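Local coordinates for YecR (Salmonella typhimurium, PDB 7BGL), which is a predicted lipoprotein of uncertain function, which packs against chains of other proteins in a large, probably flagellar, assembly, at residues S31-L42 and C87-C98. Residues are numbered along the deposited sequence; the frame is centred on the assembly and turned at random.
Sequences SGIVRLTYNQPL and CLNTRFTLSWQC
The two central strands of a four-stranded antiparallel sheet pair here, 33-41 with 87-97, and the ladder of backbone bonds runs from G32–C98 to Q40–T90. In the hydrogen-bonded pair L36–L94, L36 N gives a nearly straight bond to L94 O (2.9 Å, 171°), and L94 N answers to L36 O.

The half of one face that carries V34, L36, L94 and W96 is apolar, and L36 and W96 pack on helix 52-63. L36 CD1 lies 3.6 Å from W96 NE1. With CG1 anti to the backbone N (chi1 173°), V34 turns CG2 to C98 SG, 3.6 Å away; that sulfur is disulfide-bonded to C61 of the helix. Further along, chi1 of 52° swings the Y38 ring across the neighbouring strand, one face over F92 CB, although Y38 CZ and F92 CB are modelled too close for the exact spacing to be trusted. The Y38 and F92 rings are nearly parallel but slid apart, 5.6 Å between centroids, and L94 CG meets the Y38 edge 3.8 Å from CE1.

On the other face, T37 CG2 and T93 CG2 touch at 3.9 Å, beta-branched residues suited to extended backbone. Just before the strand, G32 and I33 both face S28 of strand 23-28 in a G1 bulge, where glycine takes the positive phi without strain. The ladder thus sets the register, while apolar contacts and the C61–C98 disulfide tie sheet to helix.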
loop_
_atom_site.group_PDB
_atom_site.type_symbol
_atom_site.label_atom_id
_atom_site.label_comp_id
_atom_site.label_asym_id
_atom_site.label_seq_id
_atom_site.Cartn_x
_atom_site.Cartn_y
_atom_site.Cartn_z
ATOM N N SER C 31 18.096 -75.570 61.488
ATOM C CA SER C 31 18.966 -76.111 60.451
ATOM C C SER C 31 19.969 -77.105 61.026
ATOM O O SER C 31 20.733 -77.699 60.256
ATOM C CB SER C 31 19.724 -75.019 59.678
ATOM O OG SER C 31 20.688 -74.386 60.502
ATOM N N GLY C 32 19.996 -77.310 62.342
ATOM C CA GLY C 32 20.877 -78.294 62.942
ATOM C C GLY C 32 22.341 -78.074 62.621
ATOM O O GLY C 32 22.999 -78.960 62.066
ATOM N N ILE C 33 22.865 -76.899 62.964
ATOM C CA ILE C 33 24.218 -76.503 62.592
ATOM C C ILE C 33 25.067 -76.384 63.850
ATOM O O ILE C 33 24.685 -75.697 64.804
ATOM C CB ILE C 33 24.226 -75.180 61.804
ATOM C CG1 ILE C 33 23.439 -75.334 60.502
ATOM C CG2 ILE C 33 25.652 -74.742 61.516
ATOM C CD1 ILE C 33 24.003 -76.381 59.569
ATOM N N VAL C 34 26.225 -77.040 63.842
ATOM C CA VAL C 34 27.192 -76.961 64.929
ATOM C C VAL C 34 28.471 -76.343 64.386
ATOM O O VAL C 34 28.965 -76.746 63.328
ATOM C CB VAL C 34 27.474 -78.345 65.548
ATOM C CG1 VAL C 34 28.599 -78.251 66.565
ATOM C CG2 VAL C 34 26.214 -78.907 66.186
ATOM N N ARG C 35 29.002 -75.358 65.103
ATOM C CA ARG C 35 30.207 -74.655 64.686
ATOM C C ARG C 35 31.232 -74.707 65.807
ATOM O O ARG C 35 30.929 -74.334 66.945
ATOM C CB ARG C 35 29.902 -73.198 64.318
ATOM C CG ARG C 35 28.945 -73.038 63.151
ATOM C CD ARG C 35 29.522 -72.108 62.097
ATOM N NE ARG C 35 28.771 -72.162 60.848
ATOM C CZ ARG C 35 27.685 -71.444 60.596
ATOM N NH1 ARG C 35 27.189 -70.604 61.489
ATOM N NH2 ARG C 35 27.081 -71.572 59.418
ATOM N N LEU C 36 32.438 -75.162 65.477
ATOM C CA LEU C 36 33.558 -75.192 66.403
ATOM C C LEU C 36 34.638 -74.244 65.903
ATOM O O LEU C 36 34.765 -74.008 64.701
ATOM C CB LEU C 36 34.129 -76.607 66.545
ATOM C CG LEU C 36 33.117 -77.754 66.537
ATOM C CD1 LEU C 36 33.827 -79.097 66.589
ATOM C CD2 LEU C 36 32.138 -77.617 67.690
ATOM N N THR C 37 35.415 -73.694 66.831
ATOM C CA THR C 37 36.446 -72.727 66.487
ATOM C C THR C 37 37.755 -73.081 67.176
ATOM O O THR C 37 37.768 -73.599 68.297
ATOM C CB THR C 37 36.034 -71.299 66.876
ATOM O OG1 THR C 37 35.772 -71.242 68.284
ATOM C CG2 THR C 37 34.788 -70.879 66.114
ATOM N N TYR C 38 38.860 -72.795 66.490
ATOM C CA TYR C 38 40.186 -72.920 67.078
ATOM C C TYR C 38 41.053 -71.764 66.601
ATOM O O TYR C 38 40.726 -71.066 65.639
ATOM C CB TYR C 38 40.839 -74.274 66.757
ATOM C CG TYR C 38 40.876 -74.649 65.293
ATOM C CD1 TYR C 38 39.770 -75.212 64.672
ATOM C CD2 TYR C 38 42.028 -74.468 64.539
ATOM C CE1 TYR C 38 39.803 -75.567 63.338
ATOM C CE2 TYR C 38 42.070 -74.821 63.205
ATOM C CZ TYR C 38 40.956 -75.370 62.609
ATOM O OH TYR C 38 40.993 -75.721 61.279
ATOM N N ASN C 39 42.162 -71.553 67.307
ATOM C CA ASN C 39 43.007 -70.386 67.110
ATOM C C ASN C 39 44.345 -70.775 66.495
ATOM O O ASN C 39 44.843 -71.887 66.694
ATOM C CB ASN C 39 43.247 -69.656 68.436
ATOM C CG ASN C 39 41.957 -69.245 69.115
ATOM O OD1 ASN C 39 40.901 -69.190 68.487
ATOM N ND2 ASN C 39 42.037 -68.955 70.409
ATOM N N GLN C 40 44.919 -69.839 65.744
ATOM C CA GLN C 40 46.241 -69.992 65.153
ATOM C C GLN C 40 47.047 -68.718 65.366
ATOM O O GLN C 40 46.626 -67.638 64.930
ATOM C CB GLN C 40 46.137 -70.304 63.659
ATOM C CG GLN C 40 46.204 -71.779 63.312
ATOM C CD GLN C 40 46.758 -72.017 61.920
ATOM O OE1 GLN C 40 47.364 -71.129 61.321
ATOM N NE2 GLN C 40 46.543 -73.217 61.395
ATOM N N PRO C 41 48.197 -68.795 66.035
ATOM C CA PRO C 41 49.062 -67.612 66.145
ATOM C C PRO C 41 49.562 -67.161 64.782
ATOM O O PRO C 41 49.276 -67.807 63.769
ATOM C CB PRO C 41 50.213 -68.087 67.042
ATOM C CG PRO C 41 49.705 -69.306 67.733
ATOM C CD PRO C 41 48.677 -69.927 66.842
ATOM N N LEU C 42 50.306 -66.057 64.742
ATOM C CA LEU C 42 50.756 -65.497 63.473
ATOM C C LEU C 42 51.554 -66.519 62.672
ATOM O O LEU C 42 51.119 -66.949 61.598
ATOM C CB LEU C 42 51.594 -64.240 63.715
ATOM C CG LEU C 42 51.506 -63.133 62.663
ATOM C CD1 LEU C 42 52.407 -61.967 63.034
ATOM C CD2 LEU C 42 51.855 -63.664 61.281
ATOM N N CYS C 87 48.453 -60.003 61.086
ATOM C CA CYS C 87 47.349 -60.805 61.625
ATOM C C CYS C 87 47.905 -61.595 62.808
ATOM O O CYS C 87 48.467 -62.680 62.636
ATOM C CB CYS C 87 46.752 -61.716 60.562
ATOM S SG CYS C 87 45.379 -62.739 61.139
ATOM N N LEU C 88 47.746 -61.040 64.011
ATOM C CA LEU C 88 48.300 -61.682 65.199
ATOM C C LEU C 88 47.669 -63.049 65.438
ATOM O O LEU C 88 48.370 -64.016 65.756
ATOM C CB LEU C 88 48.109 -60.781 66.418
ATOM C CG LEU C 88 48.767 -59.402 66.344
ATOM C CD1 LEU C 88 48.610 -58.659 67.661
ATOM C CD2 LEU C 88 50.234 -59.528 65.965
ATOM N N ASN C 89 46.350 -63.148 65.293
ATOM C CA ASN C 89 45.631 -64.392 65.519
ATOM C C ASN C 89 44.652 -64.637 64.381
ATOM O O ASN C 89 44.094 -63.699 63.807
ATOM C CB ASN C 89 44.879 -64.373 66.857
ATOM C CG ASN C 89 44.176 -65.683 67.148
ATOM O OD1 ASN C 89 44.801 -66.744 67.172
ATOM N ND2 ASN C 89 42.869 -65.617 67.369
ATOM N N THR C 90 44.449 -65.914 64.062
ATOM C CA THR C 90 43.508 -66.324 63.029
ATOM C C THR C 90 42.547 -67.348 63.610
ATOM O O THR C 90 42.975 -68.310 64.254
ATOM C CB THR C 90 44.232 -66.911 61.813
ATOM O OG1 THR C 90 45.111 -65.927 61.257
ATOM C CG2 THR C 90 43.229 -67.344 60.756
ATOM N N ARG C 91 41.253 -67.141 63.384
ATOM C CA ARG C 91 40.231 -68.069 63.849
ATOM C C ARG C 91 39.826 -68.998 62.713
ATOM O O ARG C 91 39.465 -68.537 61.625
ATOM C CB ARG C 91 39.010 -67.312 64.373
ATOM C CG ARG C 91 39.256 -66.549 65.662
ATOM C CD ARG C 91 39.193 -67.474 66.865
ATOM N NE ARG C 91 39.412 -66.755 68.115
ATOM C CZ ARG C 91 38.491 -66.028 68.731
ATOM N NH1 ARG C 91 37.270 -65.899 68.240
ATOM N NH2 ARG C 91 38.804 -65.415 69.870
ATOM N N PHE C 92 39.886 -70.302 62.967
ATOM C CA PHE C 92 39.491 -71.313 61.998
ATOM C C PHE C 92 38.240 -72.015 62.503
ATOM O O PHE C 92 38.192 -72.456 63.657
ATOM C CB PHE C 92 40.617 -72.322 61.761
ATOM C CG PHE C 92 41.768 -71.769 60.973
ATOM C CD1 PHE C 92 42.832 -71.158 61.614
ATOM C CD2 PHE C 92 41.785 -71.857 59.592
ATOM C CE1 PHE C 92 43.892 -70.647 60.891
ATOM C CE2 PHE C 92 42.842 -71.348 58.864
ATOM C CZ PHE C 92 43.898 -70.742 59.515
ATOM N N THR C 93 37.235 -72.115 61.637
ATOM C CA THR C 93 35.932 -72.649 61.995
ATOM C C THR C 93 35.668 -73.962 61.270
ATOM O O THR C 93 36.043 -74.142 60.109
ATOM C CB THR C 93 34.818 -71.651 61.665
ATOM O OG1 THR C 93 34.670 -71.549 60.244
ATOM C CG2 THR C 93 35.144 -70.279 62.234
ATOM N N LEU C 94 35.016 -74.880 61.981
ATOM C CA LEU C 94 34.593 -76.165 61.439
ATOM C C LEU C 94 33.086 -76.273 61.606
ATOM O O LEU C 94 32.568 -76.079 62.712
ATOM C CB LEU C 94 35.302 -77.324 62.145
ATOM C CG LEU C 94 36.816 -77.414 61.953
ATOM C CD1 LEU C 94 37.399 -78.537 62.795
ATOM C CD2 LEU C 94 37.162 -77.604 60.484
ATOM N N SER C 95 32.389 -76.581 60.518
ATOM C CA SER C 95 30.936 -76.655 60.512
ATOM C C SER C 95 30.479 -78.099 60.366
ATOM O O SER C 95 31.103 -78.891 59.654
ATOM C CB SER C 95 30.351 -75.807 59.380
ATOM O OG SER C 95 30.897 -76.182 58.128
ATOM N N TRP C 96 29.392 -78.437 61.055
ATOM C CA TRP C 96 28.809 -79.769 61.013
ATOM C C TRP C 96 27.297 -79.640 60.912
ATOM O O TRP C 96 26.696 -78.771 61.552
ATOM C CB TRP C 96 29.183 -80.589 62.256
ATOM C CG TRP C 96 30.650 -80.587 62.569
ATOM C CD1 TRP C 96 31.378 -79.554 63.083
ATOM C CD2 TRP C 96 31.568 -81.671 62.384
ATOM N NE1 TRP C 96 32.692 -79.928 63.231
ATOM C CE2 TRP C 96 32.834 -81.224 62.809
ATOM C CE3 TRP C 96 31.441 -82.977 61.902
ATOM C CZ2 TRP C 96 33.965 -82.034 62.765
ATOM C CZ3 TRP C 96 32.565 -83.781 61.860
ATOM C CH2 TRP C 96 33.810 -83.306 62.288
ATOM N N GLN C 97 26.690 -80.506 60.109
ATOM C CA GLN C 97 25.245 -80.529 59.911
ATOM C C GLN C 97 24.699 -81.797 60.554
ATOM O O GLN C 97 24.861 -82.894 60.009
ATOM C CB GLN C 97 24.896 -80.465 58.426
ATOM C CG GLN C 97 23.416 -80.283 58.139
ATOM C CD GLN C 97 22.768 -81.546 57.605
ATOM O OE1 GLN C 97 23.432 -82.391 57.005
ATOM N NE2 GLN C 97 21.465 -81.679 57.820
ATOM N N CYS C 98 24.057 -81.648 61.709
ATOM C CA CYS C 98 23.505 -82.802 62.403
ATOM C C CYS C 98 22.400 -83.442 61.572
ATOM O O CYS C 98 21.576 -82.752 60.966
ATOM C CB CYS C 98 22.966 -82.396 63.773
ATOM S SG CYS C 98 24.139 -81.518 64.835
#